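Long-range contacts in regulator of G-protein signalling 3 isoform 1 (PDB 2F5Y), which probably tunes G-protein signalling and, through its PDZ domain, probably binds the C-terminal tails of partner proteins: residues 5-10 with 38-43; 14-19 with 73-78; 44-49 with 77-82. One frame throughout, in Å; residues are numbered along the deposited sequence.

In the fold
All three contacts lie in one PDZ domain and meet at its four-stranded antiparallel sheet, in which strand 74-81 runs between 3-10 and 47-51. Contact 1 sets the end of helix 36-40 against strand 3-10. Contact 2, its centre about 8 Å from that of contact 1, brings the loop and strand start of 14-19 onto strand 74-81. Contact 3 pairs strand 74-81 with 47-51; its centre lies about 10 Å from contact 1's and about 13 Å from contact 2's. Along the chain contacts 1 and 2 alternate, contact 3 follows contact 1, and contacts 2 and 3 share L77 and L78. Strand 74-81 joins the loop at the presumed peptide site to the remainder of the sheet.

Contact 1. Residues 5-10 with 38-43; sequences RQITIP and ERAGLQ. With SO4 (sulfate ion), chain C.
I9 and A40 bring their CA atoms to 5.7 Å where strand 3-10 passes the C-terminal end of helix 36-40, and no direct hydrogen bond joins the two segments. A40 fills the meeting point with one methyl: its CB sits 3.5 Å from the carbonyl O of T8 and also touches I7 CG2 and I9 CG1. The I7 side chain spreads along the helix end in two branches. CG2, anti to the backbone N (chi1 -54° for CG1), reaches A40 CB and lies 3.8 Å from the backbone N of L42, while CD1 covers the carbonyl group of G41. Further along, I9 CD1 meets L42 CD2 at 4.2 Å. G41 ends the helix in a Schellman motif with phi at 114°; a CB there would be jammed against the preceding carbonyl O and would lie close to I7 CD1. One water accepts from T8 N and donates to A40 O at 2.7 Å. R39, exposed, turns the edge of its guanidinium to a sulfate, probably from the crystallisation liquor, with NH2 bonding O4 at 2.9 Å and NH1 bonding O2 weakly; K13 N holds the same ion. The helix is therefore docked by aliphatic groups, with water carrying the polar link between the backbones.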
# COMPACT_ATOMS: atom_id res chain seq x y z
N ARG A 5 -6.61 -1.39 -9.07
CA ARG A 5 -7.56 -1.38 -7.98
C ARG A 5 -7.23 -0.22 -7.04
O ARG A 5 -6.06 0.07 -6.77
CB ARG A 5 -7.52 -2.70 -7.20
CG ARG A 5 -7.93 -3.94 -8.01
CD ARG A 5 -9.42 -3.98 -8.36
NE ARG A 5 -10.28 -4.37 -7.24
CZ ARG A 5 -10.98 -3.54 -6.46
NH1 ARG A 5 -11.72 -4.04 -5.48
NH2 ARG A 5 -10.95 -2.21 -6.64
N GLN A 6 -8.27 0.43 -6.56
CA GLN A 6 -8.12 1.43 -5.52
C GLN A 6 -8.50 0.77 -4.19
O GLN A 6 -9.62 0.29 -4.04
CB GLN A 6 -9.04 2.60 -5.82
CG GLN A 6 -9.05 3.66 -4.74
CD GLN A 6 -10.07 4.72 -5.02
OE1 GLN A 6 -11.26 4.54 -4.76
NE2 GLN A 6 -9.62 5.84 -5.57
N ILE A 7 -7.58 0.77 -3.23
CA ILE A 7 -7.74 0.08 -1.96
C ILE A 7 -7.69 1.12 -0.83
O ILE A 7 -6.69 1.85 -0.72
CB ILE A 7 -6.60 -0.93 -1.73
CG1 ILE A 7 -6.47 -1.91 -2.91
CG2 ILE A 7 -6.78 -1.70 -0.40
CD1 ILE A 7 -7.67 -2.81 -3.12
N THR A 8 -8.74 1.17 -0.01
CA THR A 8 -8.87 2.17 1.07
C THR A 8 -8.67 1.46 2.42
O THR A 8 -9.46 0.61 2.81
CB THR A 8 -10.26 2.89 1.07
OG1 THR A 8 -10.45 3.61 -0.16
CG2 THR A 8 -10.38 3.87 2.22
N ILE A 9 -7.61 1.82 3.13
CA ILE A 9 -7.25 1.13 4.35
C ILE A 9 -7.25 2.11 5.49
O ILE A 9 -6.37 2.96 5.56
CB ILE A 9 -5.85 0.54 4.28
CG1 ILE A 9 -5.66 -0.22 2.97
CG2 ILE A 9 -5.61 -0.35 5.52
CD1 ILE A 9 -4.20 -0.49 2.64
N PRO A 10 -8.25 2.02 6.38
CA PRO A 10 -8.21 2.80 7.62
C PRO A 10 -7.11 2.27 8.54
O PRO A 10 -6.77 1.09 8.51
CB PRO A 10 -9.60 2.60 8.24
CG PRO A 10 -10.44 1.97 7.15
CD PRO A 10 -9.48 1.22 6.26
N GLU A 38 -5.46 -6.56 4.58
CA GLU A 38 -6.03 -7.78 4.02
C GLU A 38 -7.52 -7.62 3.78
O GLU A 38 -8.04 -7.93 2.71
CB GLU A 38 -5.82 -8.98 4.95
CG GLU A 38 -6.14 -10.33 4.28
CD GLU A 38 -6.40 -11.45 5.27
OE1 GLU A 38 -7.20 -11.24 6.21
OE2 GLU A 38 -5.81 -12.54 5.12
N ARG A 39 -8.23 -7.15 4.80
CA ARG A 39 -9.68 -7.10 4.68
C ARG A 39 -10.15 -5.93 3.82
O ARG A 39 -11.23 -6.00 3.23
CB ARG A 39 -10.35 -7.18 6.04
CG ARG A 39 -10.06 -6.05 6.91
CD ARG A 39 -10.74 -6.20 8.22
NE ARG A 39 -10.39 -5.05 9.03
CZ ARG A 39 -9.51 -5.05 10.02
NH1 ARG A 39 -8.91 -6.17 10.42
NH2 ARG A 39 -9.25 -3.92 10.64
N ALA A 40 -9.32 -4.90 3.70
CA ALA A 40 -9.49 -3.86 2.67
C ALA A 40 -9.36 -4.40 1.24
O ALA A 40 -9.94 -3.83 0.31
CB ALA A 40 -8.47 -2.71 2.88
N GLY A 41 -8.59 -5.48 1.05
CA GLY A 41 -8.39 -6.09 -0.27
C GLY A 41 -6.98 -6.00 -0.86
O GLY A 41 -6.73 -6.50 -1.95
N LEU A 42 -6.03 -5.39 -0.16
CA LEU A 42 -4.63 -5.41 -0.62
C LEU A 42 -4.12 -6.85 -0.67
O LEU A 42 -4.59 -7.71 0.06
CB LEU A 42 -3.76 -4.59 0.33
CG LEU A 42 -2.45 -4.01 -0.19
CD1 LEU A 42 -2.71 -2.96 -1.24
CD2 LEU A 42 -1.66 -3.44 0.97
N GLN A 43 -3.20 -7.12 -1.58
CA GLN A 43 -2.61 -8.44 -1.66
C GLN A 43 -1.19 -8.35 -2.16
O GLN A 43 -0.79 -7.36 -2.77
CB GLN A 43 -3.45 -9.37 -2.54
CG GLN A 43 -3.50 -8.99 -4.00
CD GLN A 43 -4.43 -9.88 -4.79
OE1 GLN A 43 -5.54 -10.15 -4.35
NE2 GLN A 43 -3.97 -10.33 -5.95
S SO4 C . -6.63 -3.95 13.48
O1 SO4 C . -5.37 -3.22 13.57
O2 SO4 C . -6.43 -5.06 12.56
O3 SO4 C . -6.99 -4.44 14.81
O4 SO4 C . -7.74 -3.11 13.03
O HOH W 1 -10.63 -1.27 -0.27

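Contact 2. Residues 14-19 with 73-78; sequences DGFGFT and SEIILL
Both branches of I75 meet F16 of the loop, and CD1 also reaches F18 at the start of strand 18-21. From CB the side chain forks: CG2 lies over one face of the F16 ring, 4.0 Å from F16 CZ, while CG1 lies 3.8 Å from F16 CD2. Because CG1 stands between the backbone N and the carbonyl carbon (chi1 56°) and the chain then runs on extended, the tip CD1 is carried past F16 to the edge of the F18 ring, 3.8 Å from F18 CE1. The backbone adds E74 CA, which sits at the edge of the F16 ring, 4.1 Å from CE2. F18 CZ also touches L77 CD1 at 4.1 Å, and the F18 ring has the carbonyl O of F16 in its plane, at an edge. No hydrogen bond crosses the contact; the side chains that meet are apolar. G15-F16-G17-F18 corresponds to the GLGF motif of PDZ domains, whose loop binds the terminal carboxylate of a peptide, so these two rings probably anchor that loop in the core. Around them, I9 of strand 3-10 and L51 of strand 47-51 pack on I75, V31 of strand 27-31 touches F18, and L42, beyond helix 36-40, touches F18 and L77; strand 18-21, which F18 opens, pairs with strand 27-31.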
# COMPACT_ATOMS: atom_id res chain seq x y z
N ASP A 14 -2.17 -1.21 15.08
CA ASP A 14 -0.73 -1.11 14.85
C ASP A 14 -0.45 -0.89 13.36
O ASP A 14 0.12 -1.75 12.68
CB ASP A 14 -0.02 -2.35 15.38
CG ASP A 14 1.47 -2.12 15.61
OD1 ASP A 14 2.20 -1.82 14.64
OD2 ASP A 14 1.92 -2.23 16.77
N GLY A 15 -0.86 0.26 12.87
CA GLY A 15 -0.61 0.61 11.48
C GLY A 15 -1.61 -0.04 10.54
O GLY A 15 -2.75 -0.25 10.91
N PHE A 16 -1.15 -0.37 9.34
CA PHE A 16 -2.02 -0.78 8.24
C PHE A 16 -1.89 -2.25 7.84
O PHE A 16 -2.57 -2.69 6.92
CB PHE A 16 -1.76 0.12 7.02
CG PHE A 16 -1.96 1.60 7.30
CD1 PHE A 16 -0.92 2.37 7.80
CD2 PHE A 16 -3.19 2.20 7.10
CE1 PHE A 16 -1.10 3.71 8.08
CE2 PHE A 16 -3.39 3.55 7.36
CZ PHE A 16 -2.35 4.30 7.85
N GLY A 17 -1.00 -2.98 8.49
CA GLY A 17 -0.93 -4.45 8.36
C GLY A 17 -0.41 -5.00 7.04
O GLY A 17 -0.90 -6.01 6.54
N PHE A 18 0.59 -4.33 6.47
CA PHE A 18 1.28 -4.86 5.29
C PHE A 18 2.72 -4.41 5.19
O PHE A 18 3.13 -3.42 5.81
CB PHE A 18 0.53 -4.50 4.00
CG PHE A 18 0.63 -3.04 3.61
CD1 PHE A 18 -0.24 -2.10 4.15
CD2 PHE A 18 1.56 -2.62 2.66
CE1 PHE A 18 -0.16 -0.77 3.77
CE2 PHE A 18 1.64 -1.27 2.29
CZ PHE A 18 0.77 -0.37 2.84
N THR A 19 3.47 -5.14 4.36
CA THR A 19 4.90 -4.92 4.15
C THR A 19 5.16 -4.58 2.69
O THR A 19 4.43 -5.03 1.80
CB THR A 19 5.71 -6.19 4.53
OG1 THR A 19 5.80 -6.28 5.96
CG2 THR A 19 7.11 -6.11 3.98
N SER A 73 -5.39 8.77 9.38
CA SER A 73 -6.66 8.06 9.55
C SER A 73 -6.82 6.88 8.60
O SER A 73 -7.26 5.80 9.00
CB SER A 73 -7.81 9.05 9.38
OG SER A 73 -7.66 10.17 10.25
N GLU A 74 -6.47 7.11 7.35
CA GLU A 74 -6.52 6.07 6.34
C GLU A 74 -5.66 6.42 5.14
O GLU A 74 -5.43 7.60 4.84
CB GLU A 74 -7.95 5.84 5.86
CG GLU A 74 -8.49 6.91 4.92
CD GLU A 74 -9.92 6.63 4.48
OE1 GLU A 74 -10.56 5.75 5.08
OE2 GLU A 74 -10.40 7.30 3.54
N ILE A 75 -5.21 5.38 4.44
CA ILE A 75 -4.54 5.54 3.18
C ILE A 75 -5.46 5.02 2.09
O ILE A 75 -6.25 4.10 2.30
CB ILE A 75 -3.17 4.80 3.12
CG1 ILE A 75 -3.33 3.30 3.44
CG2 ILE A 75 -2.16 5.45 4.06
CD1 ILE A 75 -2.05 2.47 3.17
N ILE A 76 -5.39 5.66 0.92
CA ILE A 76 -6.04 5.16 -0.27
C ILE A 76 -4.91 4.90 -1.24
O ILE A 76 -4.21 5.83 -1.63
CB ILE A 76 -7.01 6.18 -0.88
CG1 ILE A 76 -7.99 6.67 0.18
CG2 ILE A 76 -7.75 5.55 -2.06
CD1 ILE A 76 -8.67 7.99 -0.20
N LEU A 77 -4.70 3.63 -1.58
CA LEU A 77 -3.65 3.26 -2.51
C LEU A 77 -4.28 2.87 -3.82
O LEU A 77 -5.26 2.14 -3.83
CB LEU A 77 -2.89 2.04 -2.02
CG LEU A 77 -2.15 2.11 -0.69
CD1 LEU A 77 -1.53 0.71 -0.43
CD2 LEU A 77 -1.09 3.22 -0.72
N LEU A 78 -3.72 3.37 -4.92
CA LEU A 78 -4.05 2.83 -6.21
C LEU A 78 -2.95 1.83 -6.57
O LEU A 78 -1.77 2.18 -6.62
CB LEU A 78 -4.15 3.93 -7.25
CG LEU A 78 -4.66 3.39 -8.58
CD1 LEU A 78 -6.16 3.18 -8.50
CD2 LEU A 78 -4.28 4.33 -9.68

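Contact 3. Residues 44-49 with 77-82; sequences QLDTVL and LLVWRM
D46 OD2 is gripped by R81 NH2 at 2.9 Å and by the backbone N of Q43, three residues earlier. The D46 carboxylate and the R81 guanidinium lie side by side with their planes only 8° apart, a bidentate, side-on salt bridge in which NE bonds OD1 at 3.0 Å; both oxygens are met on their syn sides, somewhat out of plane. R81 CG stands between the backbone N and the carbonyl carbon, and a bend at chi3 (55°) folds the chain so that NE and NH2 face D46. NH2 also bonds G41 O, so the arginine ties this carboxylate to the loop that leaves helix 36-40. A leucine in place of R81 would probably leave the buried D46 carboxylate without its countercharge and G41 O without this donor. V79 CG2 packs over a face of the carboxylate, 3.9 Å from D46 OD2. Past D46 segment 44-49 becomes a strand and pairs antiparallel with 77-81: T47 and W80 form a hydrogen-bonded pair, and L49 N bonds L78 O at 3.0 Å. V48 and V79 are the non-hydrogen-bonded pair between, and V48 CG1 meets L77 CD2 on the buried face. On the other face L49 CD1 touches W80 CB at 3.7 Å. A water beside the first pair accepts from T47 OG1 and donates to L45 O and W80 O. The axes of strand segments 47-49 and 77-81 make 135° between their N-to-C directions, as neighbours in the twisted sheet; strand 3-10 flanks 74-81 on its other edge, its Y4 ring meeting W80, while L49 bonds V56 beyond strand 54-55 and D46 bonds V28 of strand 27-31.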
# COMPACT_ATOMS: atom_id res chain seq x y z
N GLN A 44 -0.42 -9.40 -1.89
CA GLN A 44 0.98 -9.45 -2.27
C GLN A 44 1.12 -9.33 -3.79
O GLN A 44 0.22 -9.74 -4.53
CB GLN A 44 1.62 -10.73 -1.74
CG GLN A 44 1.11 -11.99 -2.38
CD GLN A 44 1.52 -13.23 -1.60
OE1 GLN A 44 1.09 -13.43 -0.46
NE2 GLN A 44 2.35 -14.07 -2.22
N LEU A 45 2.27 -8.78 -4.22
CA LEU A 45 2.58 -8.49 -5.63
C LEU A 45 1.91 -7.23 -6.16
O LEU A 45 2.23 -6.78 -7.27
CB LEU A 45 2.29 -9.67 -6.58
CG LEU A 45 3.38 -10.71 -6.86
CD1 LEU A 45 4.63 -10.06 -7.43
CD2 LEU A 45 3.69 -11.48 -5.60
N ASP A 46 0.99 -6.65 -5.40
CA ASP A 46 0.40 -5.37 -5.81
C ASP A 46 1.50 -4.32 -5.97
O ASP A 46 2.29 -4.10 -5.05
CB ASP A 46 -0.60 -4.88 -4.78
CG ASP A 46 -1.92 -5.62 -4.83
OD1 ASP A 46 -2.15 -6.41 -5.77
OD2 ASP A 46 -2.73 -5.39 -3.91
N THR A 47 1.56 -3.68 -7.13
CA THR A 47 2.53 -2.61 -7.36
C THR A 47 1.83 -1.29 -7.08
O THR A 47 0.71 -1.08 -7.51
CB THR A 47 3.13 -2.65 -8.80
OG1 THR A 47 3.76 -3.92 -9.00
CG2 THR A 47 4.17 -1.57 -9.02
N VAL A 48 2.49 -0.41 -6.33
CA VAL A 48 1.89 0.81 -5.81
C VAL A 48 2.17 1.98 -6.75
O VAL A 48 3.32 2.34 -7.01
CB VAL A 48 2.42 1.14 -4.40
CG1 VAL A 48 1.58 2.27 -3.79
CG2 VAL A 48 2.38 -0.09 -3.50
N LEU A 49 1.09 2.58 -7.24
CA LEU A 49 1.16 3.67 -8.19
C LEU A 49 0.88 5.01 -7.53
O LEU A 49 1.46 6.01 -7.92
CB LEU A 49 0.19 3.42 -9.34
CG LEU A 49 0.30 2.04 -10.00
CD1 LEU A 49 -0.83 1.86 -11.03
CD2 LEU A 49 1.70 1.82 -10.63
N LEU A 77 -4.70 3.63 -1.58
CA LEU A 77 -3.65 3.26 -2.51
C LEU A 77 -4.28 2.87 -3.82
O LEU A 77 -5.26 2.14 -3.83
CB LEU A 77 -2.89 2.04 -2.02
CG LEU A 77 -2.15 2.11 -0.69
CD1 LEU A 77 -1.53 0.71 -0.43
CD2 LEU A 77 -1.09 3.22 -0.72
N LEU A 78 -3.72 3.37 -4.92
CA LEU A 78 -4.05 2.83 -6.21
C LEU A 78 -2.95 1.83 -6.57
O LEU A 78 -1.77 2.18 -6.62
CB LEU A 78 -4.15 3.93 -7.25
CG LEU A 78 -4.66 3.39 -8.58
CD1 LEU A 78 -6.16 3.18 -8.50
CD2 LEU A 78 -4.28 4.33 -9.68
N VAL A 79 -3.34 0.59 -6.82
CA VAL A 79 -2.39 -0.45 -7.17
C VAL A 79 -2.66 -1.06 -8.53
O VAL A 79 -3.77 -0.99 -9.06
CB VAL A 79 -2.36 -1.58 -6.13
CG1 VAL A 79 -2.00 -1.00 -4.76
CG2 VAL A 79 -3.67 -2.33 -6.09
N TRP A 80 -1.61 -1.65 -9.07
CA TRP A 80 -1.61 -2.36 -10.33
C TRP A 80 -1.35 -3.81 -9.98
O TRP A 80 -0.35 -4.12 -9.31
CB TRP A 80 -0.47 -1.79 -11.18
CG TRP A 80 -0.55 -2.00 -12.64
CD1 TRP A 80 -1.64 -1.79 -13.45
CD2 TRP A 80 0.52 -2.43 -13.49
NE1 TRP A 80 -1.31 -2.09 -14.76
CE2 TRP A 80 0.01 -2.47 -14.81
CE3 TRP A 80 1.86 -2.78 -13.27
CZ2 TRP A 80 0.80 -2.85 -15.91
CZ3 TRP A 80 2.64 -3.16 -14.35
CH2 TRP A 80 2.11 -3.20 -15.65
N ARG A 81 -2.25 -4.71 -10.39
CA ARG A 81 -2.07 -6.14 -10.10
C ARG A 81 -2.41 -7.05 -11.26
O ARG A 81 -3.19 -6.70 -12.14
CB ARG A 81 -2.90 -6.58 -8.87
CG ARG A 81 -4.39 -6.75 -9.10
CD ARG A 81 -5.17 -7.34 -7.88
NE ARG A 81 -4.99 -6.57 -6.64
CZ ARG A 81 -5.89 -6.46 -5.66
NH1 ARG A 81 -7.09 -7.01 -5.72
NH2 ARG A 81 -5.57 -5.75 -4.59
N MET A 82 -1.83 -8.24 -11.24
CA MET A 82 -2.18 -9.29 -12.18
C MET A 82 -3.44 -10.01 -11.71
O MET A 82 -3.45 -10.58 -10.63
CB MET A 82 -1.03 -10.29 -12.26
CG MET A 82 -1.28 -11.46 -13.20
SD MET A 82 -1.47 -10.88 -14.90
O HOH W 2 -0.06 -8.59 -9.04
O HOH W 3 1.73 -5.70 -9.76